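Long-range contacts in intimin adherence protein (Escherichia coli O157:H7, PDB 3NCX), which probably mediates attachment of the bacterium to host cells by binding the translocated receptor Tir through its C-terminal, lectin-like end: residues F38-S43 with G65-N70; L33-F38 with S138-M143. The protein carries 1 engineered substitution. All blocks are in the same frame, centred on the assembly; numbering follows the deposited sequence.

Contact 1: residues F38-S43 with G65-N70; sequences FKLKAS and GKVTLN
V67 N donates to F38 O at 2.7 Å and nearly straight, 170° at the hydrogen, while F38 N returns a bond to V67 O at 3.1 Å that arrives in the carbonyl plane. This reciprocal pair marks F38 and V67 as a hydrogen-bonded pair of antiparallel strands within the bacterial Ig-like domain, joining strand 37-43 to strand 66-69. A third bond, L40 N to G65 O at 3.1 Å, meets its acceptor from above the carbonyl plane, 46° out of it. K39 and K66 form the intervening non-hydrogen-bonded pair; their aliphatic parts touch through K39 CD and K66 CB, and the K39 chain bends at chi2 and chi3, and its ammonium NZ makes a weak bond to S64 OG.

On the face that carries F38 and V67 the contact is apolar. F38 has CG between its own N and carbonyl carbon (chi1 59°), which lays the ring beside V67, and V67 CB forms a CH-pi contact over one face, 3.8 Å from the centroid. L69 CG approaches F38 CE2 near the ring plane, and V17 of strand 17-19 also packs against F38. The two methyl branches of V67 divide the work: CG1 meets F38 CZ at 3.5 Å, and CG2 meets L40 CD1 at 3.6 Å.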
loop_
_atom_site.group_PDB
_atom_site.type_symbol
_atom_site.label_atom_id
_atom_site.label_comp_id
_atom_site.label_asym_id
_atom_site.label_seq_id
_atom_site.Cartn_x
_atom_site.Cartn_y
_atom_site.Cartn_z
ATOM N N PHE A 38 6.941 -0.172 3.681
ATOM C CA PHE A 38 7.621 -1.332 4.248
ATOM C C PHE A 38 9.139 -1.162 4.263
ATOM O O PHE A 38 9.707 -0.467 3.420
ATOM C CB PHE A 38 7.230 -2.606 3.495
ATOM C CG PHE A 38 7.548 -2.570 2.026
ATOM C CD1 PHE A 38 8.692 -3.176 1.535
ATOM C CD2 PHE A 38 6.696 -1.940 1.133
ATOM C CE1 PHE A 38 8.985 -3.148 0.183
ATOM C CE2 PHE A 38 6.982 -1.909 -0.221
ATOM C CZ PHE A 38 8.128 -2.514 -0.695
ATOM N N LYS A 39 9.787 -1.806 5.228
ATOM C CA LYS A 39 11.231 -1.687 5.407
ATOM C C LYS A 39 11.972 -2.886 4.829
ATOM O O LYS A 39 11.845 -4.004 5.330
ATOM C CB LYS A 39 11.571 -1.557 6.893
ATOM C CG LYS A 39 10.791 -0.482 7.629
ATOM C CD LYS A 39 11.408 0.893 7.441
ATOM C CE LYS A 39 12.781 0.972 8.088
ATOM N NZ LYS A 39 13.328 2.357 8.059
ATOM N N LEU A 40 12.749 -2.651 3.775
ATOM C CA LEU A 40 13.630 -3.676 3.234
ATOM C C LEU A 40 14.843 -3.844 4.144
ATOM O O LEU A 40 15.470 -2.861 4.539
ATOM C CB LEU A 40 14.077 -3.314 1.817
ATOM C CG LEU A 40 13.011 -3.409 0.724
ATOM C CD1 LEU A 40 13.522 -2.822 -0.580
ATOM C CD2 LEU A 40 12.569 -4.853 0.531
ATOM N N LYS A 41 15.164 -5.090 4.480
ATOM C CA LYS A 41 16.269 -5.377 5.389
ATOM C C LYS A 41 17.501 -5.871 4.642
ATOM O O LYS A 41 17.501 -6.968 4.088
ATOM C CB LYS A 41 15.848 -6.419 6.428
ATOM C CG LYS A 41 16.939 -6.794 7.424
ATOM C CD LYS A 41 16.841 -5.973 8.704
ATOM C CE LYS A 41 17.043 -4.488 8.445
ATOM N NZ LYS A 41 16.784 -3.672 9.664
ATOM N N ALA A 42 18.555 -5.059 4.635
ATOM C CA ALA A 42 19.811 -5.446 4.003
ATOM C C ALA A 42 20.754 -6.085 5.017
ATOM O O ALA A 42 20.682 -5.800 6.212
ATOM C CB ALA A 42 20.470 -4.242 3.346
ATOM N N SER A 43 21.633 -6.955 4.534
ATOM C CA SER A 43 22.609 -7.618 5.392
ATOM C C SER A 43 23.934 -7.771 4.656
ATOM O O SER A 43 23.997 -7.599 3.439
ATOM C CB SER A 43 22.095 -8.987 5.836
ATOM O OG SER A 43 21.993 -9.874 4.736
ATOM N N GLY A 65 15.632 2.503 4.049
ATOM C CA GLY A 65 15.160 1.276 3.437
ATOM C C GLY A 65 13.646 1.209 3.384
ATOM O O GLY A 65 13.078 0.255 2.853
ATOM N N LYS A 66 12.989 2.225 3.939
ATOM C CA LYS A 66 11.535 2.308 3.878
ATOM C C LYS A 66 11.095 2.585 2.449
ATOM O O LYS A 66 11.509 3.572 1.843
ATOM C CB LYS A 66 11.006 3.402 4.806
ATOM C CG LYS A 66 9.484 3.465 4.868
ATOM C CD LYS A 66 8.997 4.797 5.420
ATOM C CE LYS A 66 9.458 5.015 6.851
ATOM N NZ LYS A 66 8.995 6.326 7.385
ATOM N N VAL A 67 10.256 1.705 1.916
ATOM C CA VAL A 67 9.774 1.831 0.549
ATOM C C VAL A 67 8.310 2.252 0.522
ATOM O O VAL A 67 7.479 1.690 1.238
ATOM C CB VAL A 67 9.928 0.508 -0.226
ATOM C CG1 VAL A 67 9.343 0.638 -1.625
ATOM C CG2 VAL A 67 11.388 0.100 -0.290
ATOM N N THR A 68 8.001 3.243 -0.306
ATOM C CA THR A 68 6.630 3.702 -0.475
ATOM C C THR A 68 6.106 3.356 -1.866
ATOM O O THR A 68 6.702 3.730 -2.875
ATOM C CB THR A 68 6.511 5.221 -0.240
ATOM O OG1 THR A 68 6.866 5.526 1.114
ATOM C CG2 THR A 68 5.089 5.692 -0.502
ATOM N N LEU A 69 4.995 2.629 -1.912
ATOM C CA LEU A 69 4.368 2.271 -3.178
ATOM C C LEU A 69 3.636 3.473 -3.764
ATOM O O LEU A 69 2.912 4.173 -3.058
ATOM C CB LEU A 69 3.405 1.098 -2.987
ATOM C CG LEU A 69 4.064 -0.227 -2.599
ATOM C CD1 LEU A 69 3.025 -1.260 -2.188
ATOM C CD2 LEU A 69 4.923 -0.745 -3.743
ATOM N N ASN A 70 3.832 3.712 -5.056
ATOM C CA ASN A 70 3.262 4.887 -5.700
ATOM C C ASN A 70 2.374 4.546 -6.891
ATOM O O ASN A 70 1.454 5.294 -7.222
ATOM C CB ASN A 70 4.372 5.847 -6.134
ATOM C CG ASN A 70 5.207 6.345 -4.968
ATOM O OD1 ASN A 70 4.689 6.594 -3.877
ATOM N ND2 ASN A 70 6.508 6.494 -5.193
#

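Contact 2: residues L33-F38 with S138-M143; sequences LQYGQF and SHYSSM
Y35 and H139 reach each other through different first torsions: Y35 CG lies anti to its carbonyl carbon (chi1 -57°), whereas H139 CG extends opposite its backbone N (chi1 -160°). The two rings are thereby laid face to face, with centroids 3.7 Å apart and planes inclined by only 15°. Overlap is close to the ring centres, H139 CD2 sitting over the middle of the Y35 ring and Y35 CD1 over the middle of the imidazole. Q34 CG covers the opposite face of the tyrosine, which is therefore sandwiched between its chain neighbour and H139.

Y140 takes the inner side of the contact. Its hydroxyl donates to Q34 O at 2.8 Å, tilted out of the carbonyl plane, and the acceptor lies at the edge of the Y140 ring, in its plane. Y140 CE1 also packs against Y35 CB at 4.0 Å and L33 CD1 at 4.2 Å.

These contacts join the type II turn L33-G36, closed by G36 N to L33 O, to the loop between helix 121-131 and strand 147-149. They thus tie the bacterial Ig-like domain to the C-type lectin domain at the interdomain junction. L33 reaches further into the lectin domain, touching I127 and W131, and Y140 rests on V100.

Water 1 bridges the two backbones, donating to Y35 O and accepting from H139 N. At the neighbouring position S138 N makes a weak bond to Q37 OE1, long at 3.4 Å though straight, while Q37 NE2 is held by T68 OG1.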
loop_
_atom_site.group_PDB
_atom_site.type_symbol
_atom_site.label_atom_id
_atom_site.label_comp_id
_atom_site.label_asym_id
_atom_site.label_seq_id
_atom_site.Cartn_x
_atom_site.Cartn_y
_atom_site.Cartn_z
ATOM N N LEU A 33 -1.969 -1.414 -1.030
ATOM C CA LEU A 33 -2.565 -0.144 -0.657
ATOM C C LEU A 33 -1.644 0.942 -1.184
ATOM O O LEU A 33 -0.467 0.983 -0.824
ATOM C CB LEU A 33 -2.671 -0.021 0.860
ATOM C CG LEU A 33 -2.889 1.412 1.353
ATOM C CD1 LEU A 33 -4.211 1.958 0.835
ATOM C CD2 LEU A 33 -2.824 1.484 2.869
ATOM N N GLN A 34 -2.160 1.815 -2.043
ATOM C CA GLN A 34 -1.328 2.885 -2.578
ATOM C C GLN A 34 -0.746 3.703 -1.432
ATOM O O GLN A 34 -1.471 4.128 -0.532
ATOM C CB GLN A 34 -2.112 3.790 -3.526
ATOM C CG GLN A 34 -1.241 4.824 -4.225
ATOM C CD GLN A 34 -2.028 5.729 -5.153
ATOM O OE1 GLN A 34 -1.551 6.105 -6.224
ATOM N NE2 GLN A 34 -3.239 6.089 -4.742
ATOM N N TYR A 35 0.568 3.904 -1.472
ATOM C CA TYR A 35 1.275 4.678 -0.455
ATOM C C TYR A 35 1.492 3.866 0.815
ATOM O O TYR A 35 1.860 4.411 1.855
ATOM C CB TYR A 35 0.538 5.983 -0.157
ATOM C CG TYR A 35 0.330 6.836 -1.387
ATOM C CD1 TYR A 35 -0.913 7.387 -1.675
ATOM C CD2 TYR A 35 1.378 7.089 -2.263
ATOM C CE1 TYR A 35 -1.106 8.164 -2.801
ATOM C CE2 TYR A 35 1.194 7.865 -3.391
ATOM C CZ TYR A 35 -0.049 8.400 -3.655
ATOM O OH TYR A 35 -0.237 9.174 -4.776
ATOM N N GLY A 36 1.258 2.560 0.721
ATOM C CA GLY A 36 1.622 1.651 1.790
ATOM C C GLY A 36 3.133 1.611 1.890
ATOM O O GLY A 36 3.826 1.893 0.911
ATOM N N GLN A 37 3.652 1.264 3.062
ATOM C CA GLN A 37 5.091 1.342 3.293
ATOM C C GLN A 37 5.671 0.100 3.963
ATOM O O GLN A 37 4.987 -0.591 4.719
ATOM C CB GLN A 37 5.419 2.590 4.112
ATOM C CG GLN A 37 4.977 3.882 3.444
ATOM C CD GLN A 37 5.215 5.099 4.308
ATOM O OE1 GLN A 37 4.959 5.081 5.512
ATOM N NE2 GLN A 37 5.714 6.167 3.699
ATOM N N PHE A 38 6.941 -0.172 3.681
ATOM C CA PHE A 38 7.621 -1.332 4.248
ATOM C C PHE A 38 9.139 -1.162 4.263
ATOM O O PHE A 38 9.707 -0.467 3.420
ATOM C CB PHE A 38 7.230 -2.606 3.495
ATOM C CG PHE A 38 7.548 -2.570 2.026
ATOM C CD1 PHE A 38 8.692 -3.176 1.535
ATOM C CD2 PHE A 38 6.696 -1.940 1.133
ATOM C CE1 PHE A 38 8.985 -3.148 0.183
ATOM C CE2 PHE A 38 6.982 -1.909 -0.221
ATOM C CZ PHE A 38 8.128 -2.514 -0.695
ATOM N N SER A 138 2.412 7.263 6.209
ATOM C CA SER A 138 2.673 8.692 6.089
ATOM C C SER A 138 1.595 9.442 5.313
ATOM O O SER A 138 1.144 10.510 5.730
ATOM C CB SER A 138 4.036 8.922 5.436
ATOM O OG SER A 138 4.228 10.290 5.139
ATOM N N HIS A 139 1.184 8.873 4.187
ATOM C CA HIS A 139 0.273 9.548 3.271
ATOM C C HIS A 139 -1.126 9.734 3.854
ATOM O O HIS A 139 -1.909 10.537 3.350
ATOM C CB HIS A 139 0.196 8.776 1.952
ATOM C CG HIS A 139 -0.319 9.587 0.803
ATOM N ND1 HIS A 139 -1.662 9.744 0.546
ATOM C CD2 HIS A 139 0.334 10.278 -0.160
ATOM C CE1 HIS A 139 -1.818 10.504 -0.525
ATOM N NE2 HIS A 139 -0.622 10.840 -0.973
ATOM N N TYR A 140 -1.434 9.000 4.922
ATOM C CA TYR A 140 -2.776 9.016 5.504
ATOM C C TYR A 140 -2.791 9.378 6.992
ATOM O O TYR A 140 -3.844 9.352 7.628
ATOM C CB TYR A 140 -3.449 7.652 5.324
ATOM C CG TYR A 140 -3.501 7.150 3.899
ATOM C CD1 TYR A 140 -2.650 6.141 3.468
ATOM C CD2 TYR A 140 -4.405 7.677 2.989
ATOM C CE1 TYR A 140 -2.697 5.672 2.167
ATOM C CE2 TYR A 140 -4.458 7.218 1.684
ATOM C CZ TYR A 140 -3.603 6.214 1.279
ATOM O OH TYR A 140 -3.653 5.751 -0.017
ATOM N N SER A 141 -1.628 9.713 7.540
ATOM C CA SER A 141 -1.490 9.931 8.980
ATOM C C SER A 141 -2.526 10.874 9.595
ATOM O O SER A 141 -2.963 10.665 10.726
ATOM C CB SER A 141 -0.079 10.419 9.318
ATOM O OG SER A 141 0.859 9.366 9.218
ATOM N N SER A 142 -2.915 11.908 8.857
ATOM C CA SER A 142 -3.800 12.937 9.398
ATOM C C SER A 142 -5.217 12.432 9.662
ATOM O O SER A 142 -5.862 12.848 10.624
ATOM C CB SER A 142 -3.843 14.157 8.474
ATOM O OG SER A 142 -4.567 13.880 7.288
ATOM N N MET A 143 -5.695 11.534 8.808
ATOM C CA MET A 143 -7.075 11.061 8.887
ATOM C C MET A 143 -7.290 10.071 10.026
ATOM O O MET A 143 -6.403 9.282 10.355
ATOM C CB MET A 143 -7.491 10.429 7.561
ATOM C CG MET A 143 -7.398 11.378 6.382
ATOM S SD MET A 143 -7.071 10.513 4.838
ATOM C CE MET A 143 -6.934 11.892 3.703
HETATM O O HOH W 1 2.763 6.883 2.821
#

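Contact 1 and contact 2 have centres about 14 Å apart and share F38, the residue at which one segment ends and the other begins, though of the two contacts its side chain is used only in contact 1. Both use strand 37-43: contact 1 pairs it with strand 66-69 inside the Ig-like domain, and contact 2 carries its leading end and the preceding turn to the lectin-like domain. Along the chain the order is 33-38, 38-43, 65-70, 138-143, so the shorter closure lies within the longer one. They also touch directly, through a probable hydrogen bond from L69 N to G36 O. The interdomain junction is thus continuous with the sheet of the Ig-like domain.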